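Local coordinates for phosphoserine aminotransferase SerC (Cytophaga hutchinsonii ATCC 33406, PDB 3FFR), which probably catalyses the pyridoxal-phosphate-dependent, reversible transfer of an amino group from glutamate to 3-phosphohydroxypyruvate, giving phosphoserine in serine biosynthesis, at residues A[92-97]-A[140-145]; A[136-141]-A[169-174]. All blocks are in the same frame, centred on the assembly; numbering follows the deposited sequence.

Contact 1: A[92-97]-A[140-145]. With SER (serine), chain B.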
# COMPACT_ATOMS: atom_id res chain seq x y z
N GLY A 92 24.77 -6.11 1.07
CA GLY A 92 24.09 -6.31 -0.22
C GLY A 92 23.15 -5.18 -0.53
O GLY A 92 23.08 -4.17 0.18
N SER A 93 22.41 -5.38 -1.61
CA SER A 93 21.57 -4.31 -2.15
C SER A 93 20.46 -3.80 -1.25
O SER A 93 20.18 -2.57 -1.21
CB SER A 93 21.00 -4.71 -3.49
OG SER A 93 22.04 -5.04 -4.39
N PHE A 94 19.82 -4.72 -0.53
CA PHE A 94 18.70 -4.32 0.35
C PHE A 94 19.21 -3.63 1.61
O PHE A 94 18.75 -2.53 1.95
CB PHE A 94 17.79 -5.49 0.63
CG PHE A 94 17.08 -5.94 -0.60
CD1 PHE A 94 15.96 -5.27 -1.02
CD2 PHE A 94 17.60 -6.93 -1.39
CE1 PHE A 94 15.31 -5.65 -2.19
CE2 PHE A 94 16.99 -7.31 -2.57
CZ PHE A 94 15.83 -6.69 -2.97
N SER A 95 20.20 -4.24 2.26
CA SER A 95 20.78 -3.65 3.47
C SER A 95 21.44 -2.30 3.15
O SER A 95 21.37 -1.35 3.93
CB SER A 95 21.73 -4.61 4.19
OG SER A 95 22.72 -5.12 3.33
N LYS A 96 22.01 -2.20 1.95
CA LYS A 96 22.61 -0.93 1.50
C LYS A 96 21.57 0.19 1.32
O LYS A 96 21.76 1.34 1.72
CB LYS A 96 23.37 -1.12 0.19
CG LYS A 96 23.96 0.15 -0.43
CD LYS A 96 24.72 -0.26 -1.73
CE LYS A 96 25.27 0.90 -2.55
NZ LYS A 96 24.20 1.54 -3.39
N ARG A 97 20.44 -0.17 0.72
CA ARG A 97 19.38 0.82 0.43
C ARG A 97 18.82 1.38 1.75
O ARG A 97 18.61 2.61 1.87
CB ARG A 97 18.26 0.25 -0.45
CG ARG A 97 17.32 1.35 -1.00
CD ARG A 97 17.92 2.18 -2.17
NE ARG A 97 17.08 3.35 -2.45
CZ ARG A 97 17.37 4.58 -2.02
NH1 ARG A 97 18.53 4.82 -1.44
NH2 ARG A 97 16.52 5.59 -2.25
N GLU A 140 19.76 -11.34 3.38
CA GLU A 140 20.10 -10.35 2.32
C GLU A 140 19.81 -11.06 1.01
O GLU A 140 20.60 -11.84 0.48
CB GLU A 140 21.57 -9.88 2.42
CG GLU A 140 22.02 -8.96 1.30
CD GLU A 140 21.15 -7.74 1.10
OE1 GLU A 140 21.11 -6.86 2.00
OE2 GLU A 140 20.57 -7.66 0.01
N THR A 141 18.62 -10.75 0.52
CA THR A 141 18.02 -11.43 -0.61
C THR A 141 18.84 -11.31 -1.90
O THR A 141 18.80 -12.17 -2.78
CB THR A 141 16.61 -10.85 -0.88
OG1 THR A 141 15.95 -10.60 0.36
CG2 THR A 141 15.75 -11.82 -1.73
N SER A 142 19.60 -10.23 -2.00
CA SER A 142 20.41 -10.01 -3.20
C SER A 142 21.56 -11.00 -3.33
O SER A 142 21.89 -11.44 -4.44
CB SER A 142 20.96 -8.57 -3.27
OG SER A 142 21.82 -8.26 -2.19
N SER A 143 22.13 -11.40 -2.19
CA SER A 143 23.34 -12.22 -2.18
C SER A 143 23.16 -13.63 -1.65
O SER A 143 24.04 -14.47 -1.82
CB SER A 143 24.40 -11.52 -1.35
OG SER A 143 24.02 -11.51 0.01
N GLY A 144 22.05 -13.86 -0.97
CA GLY A 144 21.76 -15.15 -0.36
C GLY A 144 22.48 -15.42 0.96
O GLY A 144 22.64 -16.58 1.38
N VAL A 145 22.91 -14.35 1.62
CA VAL A 145 23.56 -14.44 2.92
C VAL A 145 22.61 -14.13 4.06
O VAL A 145 21.88 -13.14 4.04
CB VAL A 145 24.78 -13.49 3.03
CG1 VAL A 145 25.43 -13.54 4.49
CG2 VAL A 145 25.87 -13.82 1.94
N SER B . 12.42 -4.43 -5.46
CA SER B . 13.62 -5.29 -5.47
C SER B . 14.53 -4.74 -6.52
O SER B . 15.31 -3.87 -6.14
CB SER B . 13.31 -6.79 -5.68
OG SER B . 12.44 -7.34 -4.64
OXT SER B . 14.50 -5.08 -7.70
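E140 and S142 together take up the first backbone N-H groups of helix 93-104, for which G92 is the N-cap residue. Traced outward from CB, the E140 side chain leaves with CG anti to the backbone N (chi1 175°) and then bends at chi2 (55°), a path that lays it over G92. E140 CG lies 3.7 Å from G92 CA, and the carboxylate carbon CD is 3.5 Å from the same atom; a side chain on G92 would collide with both E140 CG and S142 OG. At the tip the two oxygens divide the work. E140 OE1 takes S95 N through its syn lone pair at 2.8 Å and S95 OG from the anti side, out of plane, at 2.7 Å. E140 OE2 accepts F94 N on its syn side at 3.1 Å, and S142 OG donates to it at 2.6 Å from above the carboxylate plane, on the same face as F94 N. S142 OG in turn accepts S93 N at 3.0 Å. E140 OE2 also lies at the edge of the F94 ring, whose plane is 18° from that of the carboxylate, while F94 CZ meets CA of the bound serine at 3.6 Å. Four donors and the positive end of the helix dipole around a buried carboxylate would probably stabilise its ionised form, while the same bonds tie the helix start carrying F94, which lines the bound serine's pocket, to segment 140-145.

Contact 2: A[136-141]-A[169-174]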
# COMPACT_ATOMS: atom_id res chain seq x y z
N LEU A 136 19.80 -4.72 11.30
CA LEU A 136 20.34 -5.99 10.88
C LEU A 136 19.46 -6.57 9.81
O LEU A 136 18.26 -6.36 9.82
CB LEU A 136 20.36 -6.95 12.08
CG LEU A 136 21.15 -6.44 13.30
CD1 LEU A 136 21.06 -7.43 14.49
CD2 LEU A 136 22.60 -6.10 12.92
N THR A 137 20.07 -7.32 8.91
CA THR A 137 19.30 -7.98 7.85
C THR A 137 19.45 -9.47 8.00
O THR A 137 20.54 -10.03 7.77
CB THR A 137 19.75 -7.49 6.49
OG1 THR A 137 19.44 -6.08 6.37
CG2 THR A 137 19.06 -8.26 5.38
N HIS A 138 18.37 -10.13 8.41
CA HIS A 138 18.46 -11.59 8.63
C HIS A 138 18.75 -12.33 7.34
O HIS A 138 19.48 -13.34 7.31
CB HIS A 138 17.19 -12.18 9.29
CG HIS A 138 17.22 -13.66 9.31
ND1 HIS A 138 16.63 -14.43 8.31
CD2 HIS A 138 17.94 -14.52 10.07
CE1 HIS A 138 16.92 -15.69 8.52
NE2 HIS A 138 17.73 -15.77 9.57
N ASN A 139 18.17 -11.85 6.26
CA ASN A 139 18.30 -12.49 4.94
C ASN A 139 18.52 -11.48 3.82
O ASN A 139 17.58 -10.75 3.44
CB ASN A 139 17.10 -13.40 4.66
CG ASN A 139 17.42 -14.50 3.64
OD1 ASN A 139 18.28 -15.38 3.91
ND2 ASN A 139 16.78 -14.46 2.49
N GLU A 140 19.76 -11.34 3.38
CA GLU A 140 20.10 -10.35 2.32
C GLU A 140 19.81 -11.06 1.01
O GLU A 140 20.60 -11.84 0.48
CB GLU A 140 21.57 -9.88 2.42
CG GLU A 140 22.02 -8.96 1.30
CD GLU A 140 21.15 -7.74 1.10
OE1 GLU A 140 21.11 -6.86 2.00
OE2 GLU A 140 20.57 -7.66 0.01
N THR A 141 18.62 -10.75 0.52
CA THR A 141 18.02 -11.43 -0.61
C THR A 141 18.84 -11.31 -1.90
O THR A 141 18.80 -12.17 -2.78
CB THR A 141 16.61 -10.85 -0.88
OG1 THR A 141 15.95 -10.60 0.36
CG2 THR A 141 15.75 -11.82 -1.73
N VAL A 169 12.36 -9.89 5.78
CA VAL A 169 11.47 -9.78 4.65
C VAL A 169 11.44 -11.03 3.80
O VAL A 169 10.38 -11.53 3.44
CB VAL A 169 11.81 -8.53 3.78
CG1 VAL A 169 11.06 -8.55 2.43
CG2 VAL A 169 11.53 -7.21 4.56
N SER A 170 12.62 -11.59 3.55
CA SER A 170 12.71 -12.77 2.67
C SER A 170 12.97 -14.05 3.42
O SER A 170 13.43 -15.06 2.84
CB SER A 170 13.74 -12.53 1.56
OG SER A 170 15.02 -12.26 2.11
N SER A 171 12.67 -14.06 4.71
CA SER A 171 12.88 -15.27 5.52
C SER A 171 11.78 -15.64 6.52
O SER A 171 11.51 -16.82 6.71
CB SER A 171 14.22 -15.19 6.24
OG SER A 171 14.28 -14.05 7.07
N LEU A 172 11.19 -14.67 7.23
CA LEU A 172 10.14 -14.98 8.21
C LEU A 172 9.07 -15.78 7.47
O LEU A 172 8.67 -15.40 6.37
CB LEU A 172 9.59 -13.68 8.84
CG LEU A 172 8.82 -13.74 10.15
CD1 LEU A 172 9.73 -14.21 11.28
CD2 LEU A 172 8.21 -12.37 10.50
N PRO A 173 8.53 -16.86 8.09
CA PRO A 173 8.73 -17.34 9.45
C PRO A 173 9.81 -18.37 9.75
O PRO A 173 9.70 -19.09 10.75
CB PRO A 173 7.36 -17.95 9.76
CG PRO A 173 6.92 -18.56 8.43
CD PRO A 173 7.48 -17.62 7.38
N TYR A 174 10.84 -18.45 8.92
CA TYR A 174 11.95 -19.40 9.14
C TYR A 174 12.76 -19.12 10.44
O TYR A 174 12.86 -19.98 11.32
CB TYR A 174 12.85 -19.55 7.93
CG TYR A 174 13.90 -20.57 8.23
CD1 TYR A 174 13.57 -21.92 8.33
CD2 TYR A 174 15.22 -20.18 8.47
CE1 TYR A 174 14.57 -22.87 8.67
CE2 TYR A 174 16.20 -21.10 8.80
CZ TYR A 174 15.88 -22.45 8.90
OH TYR A 174 16.90 -23.35 9.23
O HOH W 1 15.22 -10.45 4.83
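The H138 imidazole meets S171 at its edge, where H138 ND1 and S171 OG are 2.7 Å apart in a hydrogen bond that either could donate; segment 169-174 covers neither ring face. The two segments lie at the C-terminal ends of the neighbouring parallel strands 133-137 and 163-167 of the seven-stranded sheet, as in the large domain of fold-type I aminotransferases. The N139 amide is likewise approached in its plane: S170 OG lies 3° out of it, accepting from N139 ND2 at 2.8 Å with an N-H...O angle of 172°. Placed between its backbone N and carbonyl carbon (chi1 59°), S170 OG also donates at 2.6 Å to T141 OG1, which is hydrogen-bonded to O3 of the modified lysine LLP at position 191. With an alanine in place of S170, T141 OG1 would probably lose its donor and N139 ND2 one of its acceptors, leaving the threonine less firmly set against the cofactor. N139 OD1 is held by S299 and S146, and ND2 also reaches T302, which fixes the amide's rotation. N139 CB packs against S171 CB at 3.7 Å, and one water is hydrogen-bonded to N139 O at 2.8 Å and to S170 N at 3.1 Å.

Overall arrangement
Both contacts are largely buried, but contact 2 lies deeper, its centre about 5 Å from the centre of the chain against about 12 Å for contact 1, where S93 is partly exposed. They share E140 and T141, and their centres are about 10 Å apart. In contact 2 the CB of E140 points away from segment 169-174, whereas those of N139 and T141 point toward it. E140 carries its carboxylate to the helix N-terminus of contact 1, while H138, N139 and T141 face the loop after strand 163-167, held in contact 2 by hydroxyl, amide and imidazole groups. S95 CB packs 3.5 Å from T137 OG1, joining the helix of contact 1 to the strand of contact 2.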